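Local coordinates for conserved Archaeal protein (Sulfolobus acidocaldarius, PDB 3ATQ), which reduces the double bonds of the geranylgeranyl chains of archaeal membrane lipid precursors, using one bound FAD per subunit, at residues A183-R188 against P240-Y245; G215-F220 against V229-Q234; A268-R273 against F292-V297. All blocks are in the same frame, centred on the assembly; numbering follows the deposited sequence.

Interaction 1 (A183-R188 against P240-Y245); sequences ADVAYR and PSIHEY. With FDA (dihydroflavine-adenine dinucleotide), chain B; C14 (tetradecane), chain C.
Tyr187 and His243 both carry CG anti to the backbone N (chi1 175° and -159°), and in these two settings the phenol extends from strand 183-193 toward the helix while the imidazole reaches back to meet it. The meeting is edge-to-face and offset: the CD2 edge of the imidazole is presented to one face of the phenol, with His243 CD2 3.5 Å from Tyr187 CZ and the two planes 85° apart. The phenol oxygen finds its hydrogen bond with Glu189, two residues further along the strand, and Tyr246 adds a second edge-to-face partner, so the ring is fixed from several directions.

Ile242 makes the apolar half of the contact. Its delta methyl reaches down to the strand backbone, where CD1 lies 3.2 Å from Val185 O and 3.6 Å from Ala186 CA. Closer to the helix, Ile242 CB rests 4.0 Å from Val185 CG2, the two side chains running alongside each other in opposite senses, and the Tyr187 methylene closes the other flank with CB 3.9 Å from Ile242 CD1. This is a helix laid on one face of a mixed sheet, whose strands are antiparallel here, within the geranylgeranyl reductase catalytic domain. Helix 242-253 begins here: Ser241 is its N-cap, and its OG accepts from His243 N at 3.1 Å, which fixes the first turn just where Ile242 and His243 face the strand.

Residues alternate along the strand, and on the face turned from the helix Ala186 and Asp184 meet the ligands. Ala186 CB touches the flavin methyl C7M at 3.5 Å, while the Asp184 carboxylate lies against the tetradecane, OD2 coming 3.2 Å from C11.

Interaction 2 (G215-F220 against V229-Q234); sequences GYWWYF and VGLGIQ. With C14 (tetradecane), chain C.
Trp218 and Gly230 form an antiparallel hydrogen-bonded pair in the hairpin of strands 216-221 and 226-234, with Trp218 N giving to Gly230 O at 2.7 Å and Gly230 N to Trp218 O at 3.1 Å, the strand segments running 158° apart. Gly232 N adds a bond to Tyr216 O.

Across that pair the indole of Trp218 folds over the partner strand. Its CG sits between the backbone N and the carbonyl carbon (chi1 74°), which turns the ring back across the glycine: Gly230 CA makes a CH-pi contact 3.7 Å from the centroid of the six-membered ring, and the Leu231 peptide N lies over the same face nearer the rim. The bare glycine backbone lets the indole lie this close. Tyr216, on the same face of the sheet, meets the tetradecane; its OH is 3.2 Å from C06 and hydrogen-bonds to His298 O. Trp218 CZ3 comes 3.4 Å from C08, so both aromatics flank the bound hydrocarbon, which probably marks where an isoprenoid chain of the lipid lies.

On the other face, Leu231 CB stands over the five-membered ring of Trp217, 3.8 Å from its centroid, and Val229 CG2 approaches the edge of that indole.

Helix 242-253 covers the Trp217, Val229 and Leu231 face, while strands 202-206 and 183-193 flank the hairpin and continue the sheet.

Interaction 3 (A268-R273 against F292-V297); sequences ALVPTR and FTVNPV. With FDA (dihydroflavine-adenine dinucleotide), chain B; C14 (tetradecane), chain C.
Phe292 and Arg273 bury the most surface here. The guanidinium lies obliquely to the phenyl ring, planes 44° apart, with Phe292 CD2 3.4 Å above the centre of the guanidinium plane. Arg273 gets there by a bend: its side chain sets out away from the loop, but the chain folds at chi3 (-81°) and brings NE and CZ back to the ring. The charge is answered by Glu176 through a salt bridge at NH2, with Pro275 O as a further acceptor, so the polar atoms stay satisfied while the flat group packs on carbon. Pro271 meets the same phenyl from another direction, with CB 3.9 Å from Phe292 CD1.

Val294 and Pro271 come next. Val294 CB presses on the backbone of the end of strand 261-271, 3.1 Å from Pro271 O, and the two methyls divide the work. CG1, anti to the backbone N (chi1 178°), meets Val270 CG1 at 3.8 Å; CG2 turns toward the Pro271 ring and the cofactor, 3.6 Å from FDA O3'. No direct hydrogen bond joins the segments, but a water bridges them, accepting from Arg273 N at 2.9 Å and lying within hydrogen-bonding distance of Val294 O. Further along, Pro296 packs its ring against the Thr272 and Arg273 carbonyls.

Asn295 OD1 accepts from Val297 N in an Asx turn, and its ND2 bonds to Tyr341, a lipid-binding residue. Val270 CG2 lies 3.4 Å from the flavin methyl C8M, so strand end and loop together form part of the wall of the FAD site, near FAD-binding Asp289 and Gly301, where the catalytic-domain sheet meets the cofactor-binding domain.

All three contacts reach one mixed sheet, in which strand 183-193 lies between 226-234 and 261-271: backbone bonds from Val185 and Tyr187 tie interaction 1 to interaction 2, and others from Asp184 and Ala186 tie it to interaction 3. Interaction 1 is the outer, partly buried one, a helix against the sheet held by apolar and aromatic contacts. Interaction 2 is buried and is the one built on interstrand hydrogen bonds, with indoles lying over its two faces. Interaction 3, also buried, its centre about 5 Å from the centre of the chain, joins a strand end to a loop by carbon packing, a guanidinium lying obliquely against a phenyl ring and a water. All three reach the tetradecane.

Interaction 1 (A183-R188 against P240-Y245)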
# COMPACT_ATOMS: atom_id res chain seq x y z
N ALA A 183 9.87 3.70 4.41
CA ALA A 183 9.08 4.25 3.32
C ALA A 183 9.96 4.57 2.13
O ALA A 183 11.18 4.73 2.28
CB ALA A 183 8.33 5.49 3.79
N ASP A 184 9.33 4.67 0.96
CA ASP A 184 9.96 5.22 -0.22
C ASP A 184 9.36 6.57 -0.57
O ASP A 184 8.22 6.89 -0.16
CB ASP A 184 9.73 4.31 -1.43
CG ASP A 184 10.63 3.11 -1.46
OD1 ASP A 184 11.33 2.79 -0.48
OD2 ASP A 184 10.61 2.46 -2.53
N VAL A 185 10.11 7.40 -1.28
CA VAL A 185 9.43 8.50 -1.98
C VAL A 185 9.33 8.07 -3.41
O VAL A 185 10.19 7.34 -3.92
CB VAL A 185 10.09 9.90 -1.80
CG1 VAL A 185 10.11 10.27 -0.31
CG2 VAL A 185 11.49 9.93 -2.38
N ALA A 186 8.27 8.48 -4.08
CA ALA A 186 8.04 7.99 -5.41
C ALA A 186 7.49 9.11 -6.25
O ALA A 186 6.85 10.03 -5.72
CB ALA A 186 7.10 6.74 -5.39
N TYR A 187 7.80 9.07 -7.55
CA TYR A 187 7.49 10.18 -8.43
C TYR A 187 7.13 9.61 -9.79
O TYR A 187 7.80 8.69 -10.25
CB TYR A 187 8.70 11.13 -8.57
CG TYR A 187 8.47 12.23 -9.58
CD1 TYR A 187 7.78 13.39 -9.23
CD2 TYR A 187 8.95 12.11 -10.89
CE1 TYR A 187 7.55 14.41 -10.18
CE2 TYR A 187 8.73 13.12 -11.84
CZ TYR A 187 8.02 14.25 -11.47
OH TYR A 187 7.81 15.25 -12.39
N ARG A 188 6.11 10.17 -10.44
CA ARG A 188 5.77 9.65 -11.77
C ARG A 188 5.24 10.73 -12.66
O ARG A 188 4.79 11.77 -12.20
CB ARG A 188 4.76 8.47 -11.70
CG ARG A 188 3.32 8.82 -11.27
CD ARG A 188 2.50 9.39 -12.46
NE ARG A 188 1.12 9.70 -12.06
CZ ARG A 188 0.73 10.85 -11.52
NH1 ARG A 188 1.62 11.82 -11.28
NH2 ARG A 188 -0.54 11.04 -11.21
N PRO A 240 19.92 12.07 -2.75
CA PRO A 240 19.45 13.31 -3.39
C PRO A 240 17.98 13.24 -3.76
O PRO A 240 17.39 12.15 -3.75
CB PRO A 240 20.31 13.40 -4.65
CG PRO A 240 21.05 12.10 -4.76
CD PRO A 240 21.14 11.55 -3.39
N SER A 241 17.40 14.40 -4.09
CA SER A 241 16.02 14.47 -4.52
C SER A 241 15.71 13.40 -5.57
O SER A 241 16.49 13.17 -6.49
CB SER A 241 15.69 15.83 -5.12
OG SER A 241 14.42 15.78 -5.77
N ILE A 242 14.56 12.77 -5.41
CA ILE A 242 14.08 11.81 -6.40
C ILE A 242 14.01 12.41 -7.82
O ILE A 242 14.27 11.72 -8.82
CB ILE A 242 12.73 11.20 -5.99
CG1 ILE A 242 12.37 10.02 -6.91
CG2 ILE A 242 11.59 12.27 -5.94
CD1 ILE A 242 11.28 9.17 -6.36
N HIS A 243 13.69 13.71 -7.90
CA HIS A 243 13.60 14.34 -9.23
C HIS A 243 14.97 14.45 -9.93
O HIS A 243 15.02 14.51 -11.17
CB HIS A 243 12.82 15.67 -9.19
CG HIS A 243 12.28 16.07 -10.54
ND1 HIS A 243 12.88 17.04 -11.32
CD2 HIS A 243 11.24 15.61 -11.26
CE1 HIS A 243 12.21 17.17 -12.46
NE2 HIS A 243 11.20 16.31 -12.44
N GLU A 244 16.07 14.43 -9.18
CA GLU A 244 17.42 14.30 -9.78
C GLU A 244 17.62 12.98 -10.53
O GLU A 244 18.16 12.96 -11.63
CB GLU A 244 18.54 14.45 -8.74
CG GLU A 244 18.99 15.88 -8.47
CD GLU A 244 20.24 15.95 -7.61
OE1 GLU A 244 21.15 15.10 -7.77
OE2 GLU A 244 20.32 16.86 -6.76
N TYR A 245 17.23 11.88 -9.89
CA TYR A 245 17.31 10.57 -10.51
C TYR A 245 16.39 10.53 -11.72
O TYR A 245 16.76 10.02 -12.78
CB TYR A 245 16.91 9.48 -9.53
CG TYR A 245 17.86 9.26 -8.37
CD1 TYR A 245 18.91 8.36 -8.47
CD2 TYR A 245 17.67 9.93 -7.16
CE1 TYR A 245 19.78 8.14 -7.38
CE2 TYR A 245 18.52 9.73 -6.08
CZ TYR A 245 19.57 8.83 -6.19
OH TYR A 245 20.40 8.65 -5.10
PA FDA B . -5.15 8.19 -0.70
O1A FDA B . -4.02 9.16 -0.42
O2A FDA B . -5.45 7.77 -2.11
O5B FDA B . -6.46 8.92 -0.12
C5B FDA B . -6.46 9.68 1.09
C4B FDA B . -7.55 10.75 0.97
O4B FDA B . -7.72 11.38 2.24
C3B FDA B . -7.20 11.85 -0.02
O3B FDA B . -8.21 11.89 -1.05
C2B FDA B . -7.13 13.13 0.81
O2B FDA B . -7.73 14.25 0.12
C1B FDA B . -7.97 12.79 2.02
N9A FDA B . -7.58 13.42 3.30
C8A FDA B . -6.37 13.38 3.89
N7A FDA B . -6.48 14.01 5.10
C5A FDA B . -7.76 14.42 5.24
C6A FDA B . -8.45 15.11 6.24
N6A FDA B . -7.80 15.52 7.36
N1A FDA B . -9.78 15.35 6.07
C2A FDA B . -10.44 14.97 4.95
N3A FDA B . -9.78 14.32 3.98
C4A FDA B . -8.46 14.03 4.11
N1 FDA B . -0.28 1.27 -5.61
C2 FDA B . -0.79 0.43 -6.53
O2 FDA B . -1.64 -0.41 -6.15
N3 FDA B . -0.39 0.45 -7.83
C4 FDA B . 0.53 1.31 -8.31
O4 FDA B . 0.88 1.33 -9.53
C4X FDA B . 1.12 2.27 -7.36
N5 FDA B . 2.08 3.17 -7.69
C5X FDA B . 2.37 4.21 -6.88
C6 FDA B . 3.11 5.29 -7.38
C7 FDA B . 3.38 6.41 -6.59
C7M FDA B . 4.17 7.56 -7.19
C8 FDA B . 2.91 6.44 -5.27
C8M FDA B . 3.14 7.65 -4.37
C9 FDA B . 2.15 5.35 -4.77
C9A FDA B . 1.89 4.23 -5.56
N10 FDA B . 1.14 3.13 -5.06
C10 FDA B . 0.63 2.20 -5.97
C1' FDA B . 0.47 3.28 -3.75
C2' FDA B . -1.01 3.69 -3.87
O2' FDA B . -1.11 4.85 -4.70
C3' FDA B . -1.53 4.01 -2.47
O3' FDA B . -1.05 2.98 -1.59
C4' FDA B . -3.06 4.06 -2.37
O4' FDA B . -3.62 4.93 -3.35
C5' FDA B . -3.45 4.55 -0.96
O5' FDA B . -4.87 4.71 -0.87
P FDA B . -5.53 5.47 0.38
O1P FDA B . -7.02 5.55 0.22
O2P FDA B . -4.91 4.87 1.63
O3P FDA B . -4.89 6.97 0.32
C01 C14 C . 0.74 -4.54 -9.82
C02 C14 C . 1.12 -3.62 -8.68
C03 C14 C . 2.57 -3.17 -8.79
C04 C14 C . 2.66 -1.65 -8.92
C05 C14 C . 3.32 -1.00 -7.72
C06 C14 C . 3.97 0.32 -8.12
C07 C14 C . 4.43 1.09 -6.88
C08 C14 C . 5.48 2.15 -7.19
C09 C14 C . 6.40 2.45 -6.00
C10 C14 C . 7.59 1.50 -5.95
C11 C14 C . 8.41 1.64 -4.68
C12 C14 C . 8.43 0.35 -3.84
C13 C14 C . 9.68 -0.49 -4.05
C14 C14 C . 10.21 -1.12 -2.77

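Interaction 2 (G215-F220 against V229-Q234)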
# COMPACT_ATOMS: atom_id res chain seq x y z
N GLY A 215 14.44 1.10 -4.40
CA GLY A 215 13.14 1.01 -5.07
C GLY A 215 13.33 0.44 -6.47
O GLY A 215 14.07 -0.53 -6.66
N TYR A 216 12.63 1.02 -7.46
CA TYR A 216 12.82 0.63 -8.85
C TYR A 216 12.24 1.66 -9.77
O TYR A 216 11.53 2.56 -9.32
CB TYR A 216 12.23 -0.75 -9.15
CG TYR A 216 10.75 -0.92 -8.87
CD1 TYR A 216 9.79 -0.42 -9.76
CD2 TYR A 216 10.32 -1.63 -7.74
CE1 TYR A 216 8.42 -0.62 -9.52
CE2 TYR A 216 8.94 -1.83 -7.49
CZ TYR A 216 8.00 -1.31 -8.41
OH TYR A 216 6.63 -1.47 -8.21
N TRP A 217 12.57 1.53 -11.05
CA TRP A 217 11.98 2.33 -12.11
C TRP A 217 10.86 1.53 -12.75
O TRP A 217 10.94 0.31 -12.85
CB TRP A 217 13.03 2.63 -13.19
CG TRP A 217 13.81 3.89 -12.99
CD1 TRP A 217 14.95 4.04 -12.25
CD2 TRP A 217 13.51 5.17 -13.54
NE1 TRP A 217 15.39 5.33 -12.31
CE2 TRP A 217 14.53 6.05 -13.11
CE3 TRP A 217 12.49 5.66 -14.37
CZ2 TRP A 217 14.55 7.39 -13.47
CZ3 TRP A 217 12.51 6.98 -14.74
CH2 TRP A 217 13.53 7.84 -14.28
N TRP A 218 9.85 2.22 -13.26
CA TRP A 218 8.79 1.53 -13.95
C TRP A 218 8.32 2.25 -15.19
O TRP A 218 8.50 3.43 -15.33
CB TRP A 218 7.59 1.27 -13.02
CG TRP A 218 6.75 2.46 -12.68
CD1 TRP A 218 5.73 3.01 -13.43
CD2 TRP A 218 6.81 3.22 -11.48
NE1 TRP A 218 5.18 4.09 -12.77
CE2 TRP A 218 5.82 4.23 -11.56
CE3 TRP A 218 7.60 3.15 -10.33
CZ2 TRP A 218 5.61 5.16 -10.53
CZ3 TRP A 218 7.39 4.08 -9.31
CH2 TRP A 218 6.41 5.07 -9.42
N TYR A 219 7.70 1.48 -16.07
CA TYR A 219 7.16 1.96 -17.32
C TYR A 219 5.84 1.19 -17.47
O TYR A 219 5.84 0.02 -17.84
CB TYR A 219 8.18 1.62 -18.42
CG TYR A 219 7.83 2.00 -19.85
CD1 TYR A 219 8.37 3.16 -20.43
CD2 TYR A 219 7.02 1.18 -20.62
CE1 TYR A 219 8.07 3.50 -21.78
CE2 TYR A 219 6.72 1.51 -21.95
CZ TYR A 219 7.24 2.66 -22.51
OH TYR A 219 6.94 2.97 -23.84
N PHE A 220 4.72 1.84 -17.12
CA PHE A 220 3.39 1.19 -17.09
C PHE A 220 2.53 1.76 -18.23
O PHE A 220 2.01 2.86 -18.10
CB PHE A 220 2.65 1.44 -15.77
CG PHE A 220 3.27 0.78 -14.54
CD1 PHE A 220 4.32 -0.12 -14.64
CD2 PHE A 220 2.74 1.08 -13.27
CE1 PHE A 220 4.87 -0.74 -13.46
CE2 PHE A 220 3.27 0.48 -12.10
CZ PHE A 220 4.34 -0.44 -12.20
N VAL A 229 5.30 6.59 -16.22
CA VAL A 229 6.70 6.24 -16.00
C VAL A 229 7.17 6.88 -14.70
O VAL A 229 6.88 8.06 -14.45
CB VAL A 229 7.60 6.65 -17.21
CG1 VAL A 229 7.40 8.10 -17.58
CG2 VAL A 229 9.08 6.38 -16.89
N GLY A 230 7.89 6.12 -13.88
CA GLY A 230 8.28 6.67 -12.60
C GLY A 230 9.32 5.83 -11.91
O GLY A 230 9.84 4.85 -12.47
N LEU A 231 9.64 6.25 -10.69
CA LEU A 231 10.55 5.49 -9.82
C LEU A 231 10.22 5.71 -8.36
O LEU A 231 9.53 6.68 -8.00
CB LEU A 231 12.03 5.86 -10.07
CG LEU A 231 12.57 7.19 -9.49
CD1 LEU A 231 14.07 7.20 -9.52
CD2 LEU A 231 12.01 8.42 -10.25
N GLY A 232 10.77 4.83 -7.52
CA GLY A 232 10.72 5.02 -6.10
C GLY A 232 12.12 4.79 -5.58
O GLY A 232 12.88 3.99 -6.14
N ILE A 233 12.46 5.52 -4.53
CA ILE A 233 13.74 5.34 -3.86
C ILE A 233 13.51 5.27 -2.36
O ILE A 233 12.54 5.86 -1.85
CB ILE A 233 14.77 6.45 -4.26
CG1 ILE A 233 14.39 7.83 -3.70
CG2 ILE A 233 14.98 6.52 -5.80
CD1 ILE A 233 15.48 8.87 -3.94
N GLN A 234 14.37 4.56 -1.64
CA GLN A 234 14.18 4.43 -0.20
C GLN A 234 14.41 5.75 0.55
O GLN A 234 15.38 6.47 0.27
CB GLN A 234 15.09 3.33 0.37
CG GLN A 234 14.82 3.01 1.82
CD GLN A 234 15.67 1.88 2.37
OE1 GLN A 234 16.69 1.50 1.78
NE2 GLN A 234 15.25 1.34 3.49
C01 C14 C . 0.74 -4.54 -9.82
C02 C14 C . 1.12 -3.62 -8.68
C03 C14 C . 2.57 -3.17 -8.79
C04 C14 C . 2.66 -1.65 -8.92
C05 C14 C . 3.32 -1.00 -7.72
C06 C14 C . 3.97 0.32 -8.12
C07 C14 C . 4.43 1.09 -6.88
C08 C14 C . 5.48 2.15 -7.19
C09 C14 C . 6.40 2.45 -6.00
C10 C14 C . 7.59 1.50 -5.95
C11 C14 C . 8.41 1.64 -4.68
C12 C14 C . 8.43 0.35 -3.84
C13 C14 C . 9.68 -0.49 -4.05
C14 C14 C . 10.21 -1.12 -2.77

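Interaction 3 (A268-R273 against F292-V297)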
# COMPACT_ATOMS: atom_id res chain seq x y z
N ALA A 268 4.82 11.40 -4.15
CA ALA A 268 4.31 11.26 -2.79
C ALA A 268 5.08 10.18 -2.09
O ALA A 268 5.83 9.45 -2.70
CB ALA A 268 2.83 10.93 -2.78
N LEU A 269 4.89 10.13 -0.78
CA LEU A 269 5.46 9.09 0.08
C LEU A 269 4.65 7.78 -0.05
O LEU A 269 3.43 7.80 -0.19
CB LEU A 269 5.41 9.60 1.53
CG LEU A 269 6.14 8.87 2.65
CD1 LEU A 269 7.65 9.02 2.45
CD2 LEU A 269 5.72 9.45 3.99
N VAL A 270 5.36 6.65 0.04
CA VAL A 270 4.77 5.31 -0.04
C VAL A 270 5.32 4.49 1.13
O VAL A 270 6.50 4.17 1.13
CB VAL A 270 5.21 4.57 -1.34
CG1 VAL A 270 4.55 3.20 -1.42
CG2 VAL A 270 4.84 5.38 -2.54
N PRO A 271 4.47 4.13 2.12
CA PRO A 271 4.98 3.26 3.22
C PRO A 271 5.39 1.90 2.68
O PRO A 271 4.78 1.42 1.73
CB PRO A 271 3.77 3.11 4.15
CG PRO A 271 2.70 4.05 3.61
CD PRO A 271 3.04 4.47 2.24
N THR A 272 6.41 1.26 3.26
CA THR A 272 6.87 -0.03 2.71
C THR A 272 7.23 -0.94 3.87
O THR A 272 8.40 -1.31 4.03
CB THR A 272 8.10 0.10 1.71
OG1 THR A 272 9.21 0.71 2.38
CG2 THR A 272 7.77 0.94 0.49
N ARG A 273 6.24 -1.26 4.70
CA ARG A 273 6.49 -2.02 5.90
C ARG A 273 5.26 -2.84 6.30
O ARG A 273 4.19 -2.70 5.71
CB ARG A 273 6.90 -1.08 7.04
CG ARG A 273 5.94 0.12 7.27
CD ARG A 273 6.06 0.59 8.73
NE ARG A 273 5.28 -0.26 9.63
CZ ARG A 273 5.16 -0.05 10.94
NH1 ARG A 273 5.82 0.96 11.52
NH2 ARG A 273 4.39 -0.85 11.67
N PHE A 292 -0.41 1.96 6.90
CA PHE A 292 0.75 1.30 6.27
C PHE A 292 0.35 -0.02 5.57
O PHE A 292 1.00 -1.04 5.79
CB PHE A 292 1.88 1.02 7.28
CG PHE A 292 2.24 2.19 8.17
CD1 PHE A 292 2.17 3.50 7.71
CD2 PHE A 292 2.66 1.95 9.49
CE1 PHE A 292 2.51 4.58 8.55
CE2 PHE A 292 3.03 3.02 10.34
CZ PHE A 292 2.94 4.33 9.87
N THR A 293 -0.69 -0.01 4.75
CA THR A 293 -1.17 -1.29 4.18
C THR A 293 -0.40 -1.70 2.88
O THR A 293 -0.68 -2.74 2.30
CB THR A 293 -2.69 -1.29 3.98
OG1 THR A 293 -3.06 -0.13 3.22
CG2 THR A 293 -3.44 -1.28 5.32
N VAL A 294 0.58 -0.92 2.45
CA VAL A 294 1.23 -1.10 1.12
C VAL A 294 2.13 -2.35 1.10
O VAL A 294 2.83 -2.63 2.08
CB VAL A 294 2.09 0.14 0.77
CG1 VAL A 294 2.79 -0.05 -0.55
CG2 VAL A 294 1.24 1.42 0.71
N ASN A 295 2.11 -3.09 -0.02
CA ASN A 295 3.04 -4.23 -0.20
C ASN A 295 4.50 -3.75 -0.07
O ASN A 295 4.95 -2.93 -0.86
CB ASN A 295 2.80 -4.87 -1.58
CG ASN A 295 3.64 -6.14 -1.81
OD1 ASN A 295 4.88 -6.10 -1.82
ND2 ASN A 295 2.96 -7.27 -2.01
N PRO A 296 5.26 -4.28 0.91
CA PRO A 296 6.59 -3.70 1.13
C PRO A 296 7.64 -4.01 0.04
O PRO A 296 8.65 -3.29 -0.04
CB PRO A 296 7.03 -4.37 2.45
CG PRO A 296 5.74 -4.68 3.13
CD PRO A 296 4.90 -5.20 2.00
N VAL A 297 7.42 -5.07 -0.74
CA VAL A 297 8.37 -5.44 -1.82
C VAL A 297 8.12 -4.70 -3.14
O VAL A 297 9.08 -4.17 -3.75
CB VAL A 297 8.47 -6.95 -2.04
CG1 VAL A 297 9.26 -7.28 -3.32
CG2 VAL A 297 9.18 -7.60 -0.86
PA FDA B . -5.15 8.19 -0.70
O1A FDA B . -4.02 9.16 -0.42
O2A FDA B . -5.45 7.77 -2.11
O5B FDA B . -6.46 8.92 -0.12
C5B FDA B . -6.46 9.68 1.09
C4B FDA B . -7.55 10.75 0.97
O4B FDA B . -7.72 11.38 2.24
C3B FDA B . -7.20 11.85 -0.02
O3B FDA B . -8.21 11.89 -1.05
C2B FDA B . -7.13 13.13 0.81
O2B FDA B . -7.73 14.25 0.12
C1B FDA B . -7.97 12.79 2.02
N9A FDA B . -7.58 13.42 3.30
C8A FDA B . -6.37 13.38 3.89
N7A FDA B . -6.48 14.01 5.10
C5A FDA B . -7.76 14.42 5.24
C6A FDA B . -8.45 15.11 6.24
N6A FDA B . -7.80 15.52 7.36
N1A FDA B . -9.78 15.35 6.07
C2A FDA B . -10.44 14.97 4.95
N3A FDA B . -9.78 14.32 3.98
C4A FDA B . -8.46 14.03 4.11
N1 FDA B . -0.28 1.27 -5.61
C2 FDA B . -0.79 0.43 -6.53
O2 FDA B . -1.64 -0.41 -6.15
N3 FDA B . -0.39 0.45 -7.83
C4 FDA B . 0.53 1.31 -8.31
O4 FDA B . 0.88 1.33 -9.53
C4X FDA B . 1.12 2.27 -7.36
N5 FDA B . 2.08 3.17 -7.69
C5X FDA B . 2.37 4.21 -6.88
C6 FDA B . 3.11 5.29 -7.38
C7 FDA B . 3.38 6.41 -6.59
C7M FDA B . 4.17 7.56 -7.19
C8 FDA B . 2.91 6.44 -5.27
C8M FDA B . 3.14 7.65 -4.37
C9 FDA B . 2.15 5.35 -4.77
C9A FDA B . 1.89 4.23 -5.56
N10 FDA B . 1.14 3.13 -5.06
C10 FDA B . 0.63 2.20 -5.97
C1' FDA B . 0.47 3.28 -3.75
C2' FDA B . -1.01 3.69 -3.87
O2' FDA B . -1.11 4.85 -4.70
C3' FDA B . -1.53 4.01 -2.47
O3' FDA B . -1.05 2.98 -1.59
C4' FDA B . -3.06 4.06 -2.37
O4' FDA B . -3.62 4.93 -3.35
C5' FDA B . -3.45 4.55 -0.96
O5' FDA B . -4.87 4.71 -0.87
P FDA B . -5.53 5.47 0.38
O1P FDA B . -7.02 5.55 0.22
O2P FDA B . -4.91 4.87 1.63
O3P FDA B . -4.89 6.97 0.32
C01 C14 C . 0.74 -4.54 -9.82
C02 C14 C . 1.12 -3.62 -8.68
C03 C14 C . 2.57 -3.17 -8.79
C04 C14 C . 2.66 -1.65 -8.92
C05 C14 C . 3.32 -1.00 -7.72
C06 C14 C . 3.97 0.32 -8.12
C07 C14 C . 4.43 1.09 -6.88
C08 C14 C . 5.48 2.15 -7.19
C09 C14 C . 6.40 2.45 -6.00
C10 C14 C . 7.59 1.50 -5.95
C11 C14 C . 8.41 1.64 -4.68
C12 C14 C . 8.43 0.35 -3.84
C13 C14 C . 9.68 -0.49 -4.05
C14 C14 C . 10.21 -1.12 -2.77
O HOH W 1 3.49 -0.43 4.10